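Long-range contact in aminofutalosine deaminase (Helicobacter pylori, PDB 7LKK), which probably deaminates the adenine ring of aminofutalosine hydrolytically in menaquinone biosynthesis, at a metal-dependent amidohydrolase active site: residues S22-V33 / K395-F405. Sequence-based numbering, arbitrary orientation.
Sequences SLVFLCNEKCEV and KFTKEQAILQF
With CG of Phe25 opposite its own carbonyl carbon (chi1 -63°) and CG of Phe405 trans to the backbone N (chi1 168°), the two rings meet edge to face, the edge of Phe25 toward the face of Phe405. Their centroids are 5.6 Å apart and the planes stand at 84°. Ile402 lies over one face of the Phe25 ring, its CG1 4.0 Å from the ring centroid in a CH-pi contact, while Phe405 CB sits in the ring plane at the edge. Beyond CG1, CD1 of Ile402 turns to the returning arm of the 22-33 hairpin, packing 3.5 Å from Cys31 SG and 3.7 Å from Val33 CG2. Ala401 CB fills the angle between Phe25 and Leu23, and Leu23 CD1 lies 3.9 Å from both Ala401 CB and Phe396 CB. At the outer margin a water bridges Ser22 OG and Lys395 NZ, 2.9 Å from each; Ser22 OG is also hydrogen-bonded to Asn68. Phe25 also packs on Val70 and Leu72 of strand 69-80 and on Leu361 of helix 353-364. The start of the helix, residues 401-405, runs at nearly a right angle to strand 23-25, joining N- and C-terminal elements beside the amidohydrolase barrel, away from the iron site. With no direct hydrogen bond between the segments, the contact rests mainly on apolar and aromatic packing, with one water bridge at its margin.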
ATOM      1  N   SER A  22     -19.885   9.311 -16.395  1.00 21.02           N
ATOM      2  CA  SER A  22     -19.955  10.579 -15.677  1.00 21.61           C
ATOM      3  C   SER A  22     -18.613  11.295 -15.676  1.00 21.14           C
ATOM      4  O   SER A  22     -18.567  12.530 -15.662  1.00 23.48           O
ATOM      5  CB  SER A  22     -20.425  10.345 -14.240  1.00 24.91           C
ATOM      6  OG  SER A  22     -21.669   9.670 -14.211  1.00 23.97           O
ATOM      7  N   LEU A  23     -17.518  10.541 -15.678  1.00 22.00           N
ATOM      8  CA  LEU A  23     -16.173  11.093 -15.708  1.00 21.71           C
ATOM      9  C   LEU A  23     -15.372  10.346 -16.759  1.00 19.07           C
ATOM     10  O   LEU A  23     -15.435   9.114 -16.829  1.00 22.68           O
ATOM     11  CB  LEU A  23     -15.496  10.981 -14.338  1.00 19.82           C
ATOM     12  CG  LEU A  23     -16.133  11.792 -13.206  1.00 18.03           C
ATOM     13  CD1 LEU A  23     -15.719  11.236 -11.850  1.00 23.46           C
ATOM     14  CD2 LEU A  23     -15.753  13.259 -13.326  1.00 21.09           C
ATOM     15  N   VAL A  24     -14.634  11.088 -17.578  1.00 18.67           N
ATOM     16  CA  VAL A  24     -13.764  10.520 -18.600  1.00 22.25           C
ATOM     17  C   VAL A  24     -12.364  11.078 -18.393  1.00 20.08           C
ATOM     18  O   VAL A  24     -12.181  12.299 -18.344  1.00 20.31           O
ATOM     19  CB  VAL A  24     -14.266  10.830 -20.023  1.00 20.21           C
ATOM     20  CG1 VAL A  24     -13.295  10.282 -21.059  1.00 22.16           C
ATOM     21  CG2 VAL A  24     -15.657  10.256 -20.232  1.00 19.74           C
ATOM     22  N   PHE A  25     -11.384  10.187 -18.261  1.00 17.54           N
ATOM     23  CA  PHE A  25      -9.981  10.570 -18.146  1.00 20.64           C
ATOM     24  C   PHE A  25      -9.350  10.434 -19.526  1.00 19.11           C
ATOM     25  O   PHE A  25      -9.202   9.320 -20.039  1.00 20.34           O
ATOM     26  CB  PHE A  25      -9.248   9.697 -17.127  1.00 17.15           C
ATOM     27  CG  PHE A  25      -9.766   9.821 -15.718  1.00 17.38           C
ATOM     28  CD1 PHE A  25     -10.622  10.852 -15.356  1.00 15.77           C
ATOM     29  CD2 PHE A  25      -9.384   8.905 -14.750  1.00 15.44           C
ATOM     30  CE1 PHE A  25     -11.090  10.956 -14.061  1.00 14.42           C
ATOM     31  CE2 PHE A  25      -9.848   9.007 -13.456  1.00 19.07           C
ATOM     32  CZ  PHE A  25     -10.702  10.033 -13.109  1.00 18.45           C
ATOM     33  N   LEU A  26      -8.982  11.567 -20.131  1.00 18.74           N
ATOM     34  CA  LEU A  26      -8.373  11.523 -21.456  1.00 20.56           C
ATOM     35  C   LEU A  26      -6.954  10.973 -21.408  1.00 21.26           C
ATOM     36  O   LEU A  26      -6.500  10.349 -22.376  1.00 19.10           O
ATOM     37  CB  LEU A  26      -8.366  12.915 -22.084  1.00 19.32           C
ATOM     38  CG  LEU A  26      -9.706  13.514 -22.507  1.00 17.76           C
ATOM     39  CD1 LEU A  26      -9.468  14.689 -23.439  1.00 20.09           C
ATOM     40  CD2 LEU A  26     -10.580  12.466 -23.175  1.00 24.88           C
ATOM     41  N   CYS A  27      -6.251  11.196 -20.298  1.00 17.62           N
ATOM     42  CA  CYS A  27      -4.858  10.781 -20.137  1.00 22.24           C
ATOM     43  C   CYS A  27      -3.966  11.365 -21.230  1.00 24.88           C
ATOM     44  O   CYS A  27      -3.050  10.709 -21.730  1.00 21.48           O
ATOM     45  CB  CYS A  27      -4.735   9.259 -20.079  1.00 19.68           C
ATOM     46  SG  CYS A  27      -5.501   8.552 -18.608  1.00 20.07           S
ATOM     47  N   ASN A  28      -4.249  12.602 -21.622  1.00 20.24           N
ATOM     48  CA  ASN A  28      -3.219  13.377 -22.286  1.00 24.05           C
ATOM     49  C   ASN A  28      -2.259  13.916 -21.231  1.00 28.00           C
ATOM     50  O   ASN A  28      -2.490  13.784 -20.025  1.00 25.78           O
ATOM     51  CB  ASN A  28      -3.834  14.505 -23.123  1.00 23.82           C
ATOM     52  CG  ASN A  28      -4.891  15.301 -22.367  1.00 21.00           C
ATOM     53  OD1 ASN A  28      -5.047  15.166 -21.155  1.00 22.09           O
ATOM     54  ND2 ASN A  28      -5.623  16.139 -23.093  1.00 24.99           N
ATOM     55  N   GLU A  29      -1.161  14.525 -21.684  1.00 26.97           N
ATOM     56  CA  GLU A  29      -0.183  15.026 -20.726  1.00 26.86           C
ATOM     57  C   GLU A  29      -0.785  16.085 -19.813  1.00 27.93           C
ATOM     58  O   GLU A  29      -0.309  16.264 -18.687  1.00 33.05           O
ATOM     59  CB  GLU A  29       1.044  15.582 -21.452  1.00 33.74           C
ATOM     60  CG  GLU A  29       1.899  14.528 -22.159  1.00 31.42           C
ATOM     61  CD  GLU A  29       2.384  13.410 -21.241  1.00 32.78           C
ATOM     62  OE1 GLU A  29       2.613  13.662 -20.040  1.00 27.06           O
ATOM     63  OE2 GLU A  29       2.542  12.270 -21.729  1.00 33.77           O
ATOM     64  N   LYS A  30      -1.831  16.780 -20.271  1.00 29.11           N
ATOM     65  CA  LYS A  30      -2.584  17.681 -19.408  1.00 28.57           C
ATOM     66  C   LYS A  30      -3.398  16.929 -18.360  1.00 30.53           C
ATOM     67  O   LYS A  30      -3.799  17.529 -17.357  1.00 30.65           O
ATOM     68  CB  LYS A  30      -3.509  18.555 -20.255  1.00 31.77           C
ATOM     69  CG  LYS A  30      -2.816  19.730 -20.909  1.00 35.75           C
ATOM     70  CD  LYS A  30      -3.743  20.459 -21.869  1.00 29.89           C
ATOM     71  CE  LYS A  30      -5.056  20.839 -21.205  1.00 36.15           C
ATOM     72  NZ  LYS A  30      -5.962  21.557 -22.148  1.00 37.82           N
ATOM     73  N   CYS A  31      -3.653  15.635 -18.579  1.00 28.47           N
ATOM     74  CA  CYS A  31      -4.474  14.814 -17.687  1.00 24.27           C
ATOM     75  C   CYS A  31      -5.885  15.388 -17.567  1.00 27.69           C
ATOM     76  O   CYS A  31      -6.413  15.589 -16.472  1.00 25.32           O
ATOM     77  CB  CYS A  31      -3.810  14.661 -16.316  1.00 30.89           C
ATOM     78  SG  CYS A  31      -4.066  13.054 -15.559  1.00 41.83           S
ATOM     79  N   GLU A  32      -6.496  15.646 -18.722  1.00 23.70           N
ATOM     80  CA  GLU A  32      -7.813  16.264 -18.772  1.00 24.29           C
ATOM     81  C   GLU A  32      -8.883  15.345 -18.198  1.00 23.00           C
ATOM     82  O   GLU A  32      -8.891  14.137 -18.452  1.00 20.49           O
ATOM     83  CB  GLU A  32      -8.160  16.625 -20.215  1.00 22.03           C
ATOM     84  CG  GLU A  32      -8.862  17.954 -20.382  1.00 26.24           C
ATOM     85  CD  GLU A  32      -8.893  18.397 -21.830  1.00 24.59           C
ATOM     86  OE1 GLU A  32      -7.834  18.331 -22.487  1.00 21.72           O
ATOM     87  OE2 GLU A  32      -9.973  18.801 -22.310  1.00 32.53           O
ATOM     88  N   VAL A  33      -9.787  15.925 -17.411  1.00 20.70           N
ATOM     89  CA  VAL A  33     -10.939  15.219 -16.865  1.00 18.67           C
ATOM     90  C   VAL A  33     -12.195  15.885 -17.405  1.00 22.16           C
ATOM     91  O   VAL A  33     -12.360  17.105 -17.280  1.00 24.37           O
ATOM     92  CB  VAL A  33     -10.939  15.220 -15.326  1.00 19.84           C
ATOM     93  CG1 VAL A  33     -12.204  14.557 -14.802  1.00 20.93           C
ATOM     94  CG2 VAL A  33      -9.702  14.507 -14.795  1.00 20.04           C
ATOM     95  N   LYS A 395     -20.391  10.008  -7.495  1.00 25.17           N
ATOM     96  CA  LYS A 395     -19.720  10.782  -8.530  1.00 25.87           C
ATOM     97  C   LYS A 395     -18.652  11.647  -7.871  1.00 29.65           C
ATOM     98  O   LYS A 395     -18.959  12.438  -6.973  1.00 32.88           O
ATOM     99  CB  LYS A 395     -20.717  11.647  -9.303  1.00 30.48           C
ATOM    100  CG  LYS A 395     -20.149  12.282 -10.564  1.00 31.81           C
ATOM    101  CD  LYS A 395     -21.124  13.283 -11.179  1.00 36.82           C
ATOM    102  CE  LYS A 395     -22.469  12.639 -11.486  1.00 37.39           C
ATOM    103  NZ  LYS A 395     -23.374  13.567 -12.224  1.00 44.12           N
ATOM    104  N   PHE A 396     -17.406  11.487  -8.307  1.00 26.24           N
ATOM    105  CA  PHE A 396     -16.315  12.265  -7.744  1.00 23.05           C
ATOM    106  C   PHE A 396     -16.354  13.693  -8.273  1.00 26.39           C
ATOM    107  O   PHE A 396     -16.792  13.949  -9.399  1.00 25.02           O
ATOM    108  CB  PHE A 396     -14.960  11.634  -8.080  1.00 24.11           C
ATOM    109  CG  PHE A 396     -14.875  10.160  -7.790  1.00 22.32           C
ATOM    110  CD1 PHE A 396     -15.459   9.620  -6.656  1.00 19.51           C
ATOM    111  CD2 PHE A 396     -14.195   9.314  -8.654  1.00 18.43           C
ATOM    112  CE1 PHE A 396     -15.375   8.264  -6.392  1.00 21.48           C
ATOM    113  CE2 PHE A 396     -14.108   7.958  -8.398  1.00 20.87           C
ATOM    114  CZ  PHE A 396     -14.696   7.431  -7.265  1.00 23.67           C
ATOM    115  N   THR A 397     -15.899  14.630  -7.445  1.00 27.57           N
ATOM    116  CA  THR A 397     -15.679  15.982  -7.932  1.00 29.65           C
ATOM    117  C   THR A 397     -14.566  15.976  -8.976  1.00 28.82           C
ATOM    118  O   THR A 397     -13.715  15.081  -9.013  1.00 26.15           O
ATOM    119  CB  THR A 397     -15.333  16.933  -6.785  1.00 32.29           C
ATOM    120  OG1 THR A 397     -14.030  16.627  -6.277  1.00 29.66           O
ATOM    121  CG2 THR A 397     -16.354  16.809  -5.665  1.00 33.52           C
ATOM    122  N   LYS A 398     -14.592  16.987  -9.846  1.00 25.80           N
ATOM    123  CA  LYS A 398     -13.622  17.071 -10.935  1.00 31.52           C
ATOM    124  C   LYS A 398     -12.188  17.048 -10.418  1.00 28.69           C
ATOM    125  O   LYS A 398     -11.336  16.323 -10.949  1.00 29.00           O
ATOM    126  CB  LYS A 398     -13.878  18.337 -11.752  1.00 30.57           C
ATOM    127  CG  LYS A 398     -13.451  18.255 -13.203  1.00 31.92           C
ATOM    128  CD  LYS A 398     -13.721  19.576 -13.905  1.00 37.40           C
ATOM    129  CE  LYS A 398     -13.557  19.456 -15.408  1.00 41.16           C
ATOM    130  NZ  LYS A 398     -13.958  20.707 -16.108  1.00 42.86           N
ATOM    131  N   GLU A 399     -11.898  17.831  -9.377  1.00 23.95           N
ATOM    132  CA  GLU A 399     -10.527  17.938  -8.895  1.00 27.11           C
ATOM    133  C   GLU A 399     -10.100  16.742  -8.050  1.00 26.68           C
ATOM    134  O   GLU A 399      -8.897  16.523  -7.875  1.00 25.33           O
ATOM    135  CB  GLU A 399     -10.338  19.239  -8.113  1.00 31.36           C
ATOM    136  CG  GLU A 399     -11.052  19.295  -6.779  1.00 32.67           C
ATOM    137  CD  GLU A 399     -10.237  20.021  -5.727  1.00 40.76           C
ATOM    138  OE1 GLU A 399      -9.563  21.014  -6.079  1.00 48.58           O
ATOM    139  OE2 GLU A 399     -10.264  19.596  -4.552  1.00 36.22           O
ATOM    140  N   GLN A 400     -11.049  15.974  -7.515  1.00 23.63           N
ATOM    141  CA  GLN A 400     -10.736  14.781  -6.740  1.00 23.90           C
ATOM    142  C   GLN A 400     -10.840  13.500  -7.559  1.00 23.70           C
ATOM    143  O   GLN A 400     -10.481  12.432  -7.050  1.00 23.85           O
ATOM    144  CB  GLN A 400     -11.668  14.673  -5.526  1.00 24.36           C
ATOM    145  CG  GLN A 400     -11.456  15.736  -4.456  1.00 24.89           C
ATOM    146  CD  GLN A 400     -10.342  15.384  -3.494  1.00 19.44           C
ATOM    147  OE1 GLN A 400     -10.257  14.256  -3.010  1.00 17.97           O
ATOM    148  NE2 GLN A 400      -9.484  16.354  -3.204  1.00 19.98           N
ATOM    149  N   ALA A 401     -11.304  13.590  -8.809  1.00 19.18           N
ATOM    150  CA  ALA A 401     -11.696  12.405  -9.565  1.00 21.83           C
ATOM    151  C   ALA A 401     -10.536  11.430  -9.735  1.00 18.50           C
ATOM    152  O   ALA A 401     -10.696  10.220  -9.543  1.00 17.73           O
ATOM    153  CB  ALA A 401     -12.253  12.818 -10.930  1.00 21.04           C
ATOM    154  N   ILE A 402      -9.363  11.939 -10.118  1.00 18.58           N
ATOM    155  CA  ILE A 402      -8.230  11.061 -10.402  1.00 18.14           C
ATOM    156  C   ILE A 402      -7.750  10.369  -9.132  1.00 16.63           C
ATOM    157  O   ILE A 402      -7.478   9.162  -9.131  1.00 18.45           O
ATOM    158  CB  ILE A 402      -7.100  11.855 -11.079  1.00 17.35           C
ATOM    159  CG1 ILE A 402      -7.483  12.205 -12.518  1.00 19.55           C
ATOM    160  CG2 ILE A 402      -5.796  11.068 -11.048  1.00 15.46           C
ATOM    161  CD1 ILE A 402      -6.626  13.288 -13.126  1.00 21.28           C
ATOM    162  N   LEU A 403      -7.626  11.118  -8.035  1.00 16.93           N
ATOM    163  CA  LEU A 403      -7.161  10.524  -6.784  1.00 18.18           C
ATOM    164  C   LEU A 403      -8.177   9.534  -6.226  1.00 20.05           C
ATOM    165  O   LEU A 403      -7.815   8.421  -5.827  1.00 18.43           O
ATOM    166  CB  LEU A 403      -6.854  11.619  -5.764  1.00 14.48           C
ATOM    167  CG  LEU A 403      -6.563  11.143  -4.336  1.00 15.09           C
ATOM    168  CD1 LEU A 403      -5.368  10.201  -4.304  1.00 21.36           C
ATOM    169  CD2 LEU A 403      -6.342  12.328  -3.408  1.00 16.41           C
ATOM    170  N   GLN A 404      -9.459   9.918  -6.191  1.00 17.79           N
ATOM    171  CA  GLN A 404     -10.486   9.011  -5.683  1.00 17.29           C
ATOM    172  C   GLN A 404     -10.581   7.753  -6.538  1.00 20.00           C
ATOM    173  O   GLN A 404     -10.826   6.658  -6.018  1.00 18.83           O
ATOM    174  CB  GLN A 404     -11.842   9.716  -5.620  1.00 18.89           C
ATOM    175  CG  GLN A 404     -11.885  10.928  -4.701  1.00 22.88           C
ATOM    176  CD  GLN A 404     -11.870  10.563  -3.231  1.00 21.95           C
ATOM    177  OE1 GLN A 404     -12.117   9.416  -2.857  1.00 23.18           O
ATOM    178  NE2 GLN A 404     -11.580  11.545  -2.386  1.00 26.50           N
ATOM    179  N   PHE A 405     -10.405   7.894  -7.854  1.00 17.01           N
ATOM    180  CA  PHE A 405     -10.372   6.725  -8.726  1.00 17.02           C
ATOM    181  C   PHE A 405      -9.245   5.778  -8.327  1.00 17.67           C
ATOM    182  O   PHE A 405      -9.461   4.572  -8.169  1.00 17.85           O
ATOM    183  CB  PHE A 405     -10.213   7.156 -10.186  1.00 20.13           C
ATOM    184  CG  PHE A 405      -9.877   6.023 -11.115  1.00 16.70           C
ATOM    185  CD1 PHE A 405     -10.877   5.215 -11.629  1.00 18.91           C
ATOM    186  CD2 PHE A 405      -8.562   5.758 -11.464  1.00 18.19           C
ATOM    187  CE1 PHE A 405     -10.571   4.167 -12.479  1.00 20.95           C
ATOM    188  CE2 PHE A 405      -8.252   4.713 -12.314  1.00 20.38           C
ATOM    189  CZ  PHE A 405      -9.259   3.918 -12.821  1.00 20.37           C
TER
HETATM  190  O   HOH W   1     -23.498  11.875 -14.583  1.00 29.60           O